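Local coordinates for protein archease (Thermotoga maritima, PDB 1J5U) that probably activates the tRNA-splicing ligase RtcB by promoting its guanylylation, and binds calcium, at residues 76-87 against 98-106. Sequence-based numbering, arbitrary orientation.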
loop_
_atom_site.group_PDB
_atom_site.type_symbol
_atom_site.label_atom_id
_atom_site.label_comp_id
_atom_site.label_asym_id
_atom_site.label_seq_id
_atom_site.Cartn_x
_atom_site.Cartn_y
_atom_site.Cartn_z
ATOM N N TRP A 76 3.357 4.788 3.935
ATOM C CA TRP A 76 1.948 4.879 4.304
ATOM C C TRP A 76 1.632 3.919 5.458
ATOM O O TRP A 76 0.816 4.222 6.317
ATOM C CB TRP A 76 1.026 4.512 3.139
ATOM C CG TRP A 76 1.020 5.479 1.994
ATOM C CD1 TRP A 76 1.626 6.713 1.941
ATOM C CD2 TRP A 76 0.396 5.281 0.723
ATOM N NE1 TRP A 76 1.418 7.286 0.713
ATOM C CE2 TRP A 76 0.663 6.431 -0.056
ATOM C CE3 TRP A 76 -0.375 4.238 0.163
ATOM C CZ2 TRP A 76 0.190 6.574 -1.373
ATOM C CZ3 TRP A 76 -0.852 4.387 -1.153
ATOM C CH2 TRP A 76 -0.563 5.546 -1.901
ATOM N N ILE A 77 2.245 2.742 5.432
ATOM C CA ILE A 77 2.055 1.750 6.492
ATOM C C ILE A 77 2.636 2.310 7.813
ATOM O O ILE A 77 2.079 2.094 8.880
ATOM C CB ILE A 77 2.734 0.416 6.106
ATOM C CG1 ILE A 77 1.882 -0.271 5.013
ATOM C CG2 ILE A 77 2.898 -0.487 7.350
ATOM C CD1 ILE A 77 2.623 -1.316 4.156
ATOM N N LEU A 78 3.738 3.044 7.722
ATOM C CA LEU A 78 4.356 3.648 8.906
ATOM C C LEU A 78 3.365 4.679 9.433
ATOM O O LEU A 78 3.078 4.715 10.628
ATOM C CB LEU A 78 5.693 4.321 8.554
ATOM C CG LEU A 78 6.438 5.091 9.670
ATOM C CD1 LEU A 78 6.736 4.171 10.887
ATOM C CD2 LEU A 78 7.741 5.642 9.104
ATOM N N GLU A 79 2.821 5.503 8.540
ATOM C CA GLU A 79 1.848 6.504 8.958
ATOM C C GLU A 79 0.631 5.846 9.586
ATOM O O GLU A 79 0.054 6.367 10.573
ATOM C CB GLU A 79 1.412 7.377 7.766
ATOM C CG GLU A 79 2.457 8.418 7.355
ATOM C CD GLU A 79 2.719 9.430 8.463
ATOM O OE1 GLU A 79 1.777 9.715 9.236
ATOM O OE2 GLU A 79 3.860 9.939 8.545
ATOM N N ILE A 80 0.208 4.714 9.017
ATOM C CA ILE A 80 -0.952 4.026 9.574
ATOM C C ILE A 80 -0.628 3.620 11.028
ATOM O O ILE A 80 -1.476 3.755 11.909
ATOM C CB ILE A 80 -1.349 2.782 8.728
ATOM C CG1 ILE A 80 -2.114 3.236 7.470
ATOM C CG2 ILE A 80 -2.259 1.823 9.560
ATOM C CD1 ILE A 80 -2.421 2.114 6.492
ATOM N N SER A 81 0.587 3.145 11.286
ATOM C CA SER A 81 0.952 2.769 12.661
ATOM C C SER A 81 0.956 4.001 13.567
ATOM O O SER A 81 0.922 3.878 14.788
ATOM C CB SER A 81 2.328 2.072 12.721
ATOM O OG SER A 81 3.425 2.959 12.546
ATOM N N LYS A 82 0.983 5.192 12.971
ATOM C CA LYS A 82 0.976 6.426 13.754
ATOM C C LYS A 82 -0.431 6.981 13.851
ATOM O O LYS A 82 -0.646 8.066 14.384
ATOM C CB LYS A 82 1.901 7.476 13.119
ATOM C CG LYS A 82 3.374 7.105 13.185
ATOM C CD LYS A 82 4.261 8.173 12.567
ATOM C CE LYS A 82 5.734 7.799 12.698
ATOM N NZ LYS A 82 6.621 8.840 12.085
ATOM N N GLY A 83 -1.395 6.239 13.325
ATOM C CA GLY A 83 -2.767 6.695 13.371
ATOM C C GLY A 83 -3.225 7.493 12.156
ATOM O O GLY A 83 -4.277 8.110 12.205
ATOM N N TRP A 84 -2.473 7.463 11.057
ATOM C CA TRP A 84 -2.862 8.207 9.855
ATOM C C TRP A 84 -2.966 7.306 8.594
ATOM O O TRP A 84 -2.031 6.604 8.258
ATOM C CB TRP A 84 -1.842 9.331 9.577
ATOM C CG TRP A 84 -1.771 10.401 10.657
ATOM C CD1 TRP A 84 -0.918 10.445 11.716
ATOM C CD2 TRP A 84 -2.620 11.544 10.778
ATOM N NE1 TRP A 84 -1.182 11.549 12.500
ATOM C CE2 TRP A 84 -2.224 12.241 11.944
ATOM C CE3 TRP A 84 -3.680 12.047 10.013
ATOM C CZ2 TRP A 84 -2.851 13.416 12.364
ATOM C CZ3 TRP A 84 -4.306 13.228 10.436
ATOM C CH2 TRP A 84 -3.885 13.893 11.600
ATOM N N ALA A 85 -4.085 7.381 7.886
ATOM C CA ALA A 85 -4.271 6.568 6.691
ATOM C C ALA A 85 -4.321 7.382 5.392
ATOM O O ALA A 85 -4.912 8.462 5.347
ATOM C CB ALA A 85 -5.547 5.733 6.833
ATOM N N PRO A 86 -3.669 6.879 4.330
ATOM C CA PRO A 86 -3.682 7.592 3.045
ATOM C C PRO A 86 -5.134 7.672 2.558
ATOM O O PRO A 86 -5.870 6.688 2.597
ATOM C CB PRO A 86 -2.787 6.721 2.153
ATOM C CG PRO A 86 -3.010 5.307 2.730
ATOM C CD PRO A 86 -2.916 5.608 4.230
ATOM N N TRP A 87 -5.550 8.841 2.095
ATOM C CA TRP A 87 -6.930 9.020 1.659
ATOM C C TRP A 87 -7.077 9.541 0.228
ATOM O O TRP A 87 -7.816 8.965 -0.595
ATOM C CB TRP A 87 -7.641 9.958 2.657
ATOM C CG TRP A 87 -9.035 10.360 2.264
ATOM C CD1 TRP A 87 -10.100 9.534 2.012
ATOM C CD2 TRP A 87 -9.515 11.694 2.091
ATOM N NE1 TRP A 87 -11.210 10.276 1.693
ATOM C CE2 TRP A 87 -10.879 11.606 1.733
ATOM C CE3 TRP A 87 -8.923 12.959 2.207
ATOM C CZ2 TRP A 87 -11.666 12.738 1.487
ATOM C CZ3 TRP A 87 -9.706 14.092 1.963
ATOM C CH2 TRP A 87 -11.066 13.969 1.607
ATOM N N VAL A 98 -0.101 13.570 -0.981
ATOM C CA VAL A 98 -0.995 12.603 -0.363
ATOM C C VAL A 98 -1.670 13.195 0.870
ATOM O O VAL A 98 -1.002 13.673 1.782
ATOM C CB VAL A 98 -0.197 11.332 0.040
ATOM C CG1 VAL A 98 -1.104 10.338 0.821
ATOM C CG2 VAL A 98 0.354 10.676 -1.223
ATOM N N THR A 99 -2.995 13.195 0.876
ATOM C CA THR A 99 -3.726 13.684 2.033
ATOM C C THR A 99 -4.089 12.450 2.864
ATOM O O THR A 99 -4.687 11.498 2.344
ATOM C CB THR A 99 -5.036 14.392 1.632
ATOM O OG1 THR A 99 -4.764 15.435 0.678
ATOM C CG2 THR A 99 -5.702 15.017 2.878
ATOM N N PHE A 100 -3.690 12.455 4.132
ATOM C CA PHE A 100 -4.011 11.380 5.053
ATOM C C PHE A 100 -5.176 11.838 5.930
ATOM O O PHE A 100 -5.400 13.043 6.089
ATOM C CB PHE A 100 -2.824 11.070 5.970
ATOM C CG PHE A 100 -1.622 10.530 5.261
ATOM C CD1 PHE A 100 -0.753 11.382 4.573
ATOM C CD2 PHE A 100 -1.339 9.174 5.309
ATOM C CE1 PHE A 100 0.383 10.891 3.952
ATOM C CE2 PHE A 100 -0.205 8.662 4.687
ATOM C CZ PHE A 100 0.662 9.518 4.008
ATOM N N ARG A 101 -5.937 10.888 6.459
ATOM C CA ARG A 101 -7.022 11.209 7.382
ATOM C C ARG A 101 -6.780 10.411 8.659
ATOM O O ARG A 101 -6.219 9.305 8.625
ATOM C CB ARG A 101 -8.396 10.914 6.776
ATOM C CG ARG A 101 -8.935 12.101 5.967
ATOM C CD ARG A 101 -10.273 11.804 5.308
ATOM N NE ARG A 101 -11.336 11.577 6.282
ATOM C CZ ARG A 101 -12.599 11.286 5.971
ATOM N NH1 ARG A 101 -12.974 11.185 4.703
ATOM N NH2 ARG A 101 -13.489 11.086 6.934
ATOM N N LYS A 102 -7.153 11.002 9.794
ATOM C CA LYS A 102 -6.956 10.358 11.074
ATOM C C LYS A 102 -7.809 9.107 11.126
ATOM O O LYS A 102 -8.963 9.116 10.722
ATOM C CB LYS A 102 -7.350 11.298 12.218
ATOM C CG LYS A 102 -6.915 10.816 13.568
ATOM C CD LYS A 102 -5.388 10.748 13.650
ATOM C CE LYS A 102 -4.942 10.067 14.943
ATOM N NZ LYS A 102 -3.470 9.994 15.063
ATOM N N ILE A 103 -7.220 8.028 11.616
ATOM C CA ILE A 103 -7.921 6.757 11.722
ATOM C C ILE A 103 -8.820 6.756 12.953
ATOM O O ILE A 103 -8.341 6.943 14.070
ATOM C CB ILE A 103 -6.902 5.615 11.840
ATOM C CG1 ILE A 103 -6.118 5.513 10.531
ATOM C CG2 ILE A 103 -7.587 4.326 12.257
ATOM C CD1 ILE A 103 -4.981 4.503 10.581
ATOM N N ARG A 104 -10.123 6.580 12.753
ATOM C CA ARG A 104 -11.032 6.531 13.890
ATOM C C ARG A 104 -10.815 5.159 14.534
ATOM O O ARG A 104 -10.483 5.056 15.711
ATOM C CB ARG A 104 -12.482 6.675 13.445
ATOM C CG ARG A 104 -13.449 6.873 14.615
ATOM C CD ARG A 104 -14.889 6.920 14.144
ATOM N NE ARG A 104 -15.104 7.969 13.154
ATOM C CZ ARG A 104 -16.156 8.021 12.341
ATOM N NH1 ARG A 104 -17.089 7.075 12.406
ATOM N NH2 ARG A 104 -16.271 9.009 11.458
ATOM N N LYS A 105 -10.985 4.108 13.741
ATOM C CA LYS A 105 -10.774 2.752 14.232
ATOM C C LYS A 105 -10.410 1.798 13.101
ATOM O O LYS A 105 -10.594 2.114 11.919
ATOM C CB LYS A 105 -12.021 2.241 14.967
ATOM C CG LYS A 105 -13.303 2.285 14.153
ATOM C CD LYS A 105 -14.431 1.573 14.902
ATOM C CE LYS A 105 -15.779 1.792 14.224
ATOM N NZ LYS A 105 -16.171 3.240 14.230
ATOM N N LYS A 106 -9.880 0.639 13.483
ATOM C CA LYS A 106 -9.479 -0.400 12.539
ATOM C C LYS A 106 -10.131 -1.719 12.942
ATOM O O LYS A 106 -10.327 -1.988 14.126
ATOM C CB LYS A 106 -7.963 -0.583 12.535
ATOM C CG LYS A 106 -7.182 0.616 12.063
ATOM C CD LYS A 106 -5.751 0.232 11.699
ATOM C CE LYS A 106 -5.025 -0.406 12.866
ATOM N NZ LYS A 106 -3.613 -0.690 12.526
#
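Phe100 packs its ring against the last turns of helix 66-81, at Trp76 and Glu79, in the buried, closely packed part of the contact. Its edge, led by CZ, points at the face of the Trp76 indole in an offset edge-to-face pair, planes at 85°, with CZ 3.6 Å from Trp76 CD1. Phe100 CE2 lies 3.7 Å from Glu79 CB, while the Glu79 carboxylate turns to salt bridges with Lys56 and Lys58. Nearer the turn, Ile103 CG1 lies 3.7 Å from Ala85 CB, and its CD1 meets Ile80 CG2, the two side chains crossing at about a right angle.

Two partly exposed tryptophans, stacked on opposite faces of the hairpin, are more open to solvent, each with the chain of a basic residue laid over one face. On Trp84, Lys102 CD sits 3.8 Å above the six-membered ring, and a bend at chi2 (63°) sends NZ on over the five-membered ring as a cation-pi contact. On the other face, Arg101 CD presses to 3.3 Å from Trp87 CD2. The guanidinium, its plane nearly perpendicular to the indole, carries CZ over the five-membered ring in a second cation-pi contact, and Arg101 NE bonds to the carbonyl of Asp52. A leucine in place of Trp87 would probably deprive the arginine chain of its flat support, leaving the guanidinium without its cation-pi partner.

Backbone bonds run between the strands: Ala85 and Arg101 exchange a pair, Ala85 N to Arg101 O being nearly straight at 176°, while Ile103 N reaches Gly83 O at 3.0 Å. Gly83 ends the helix in a Schellman motif, turning the chain directly into the antiparallel β-hairpin of strands 84-92 and 95-105, packed against helix 66-81 in the archease fold.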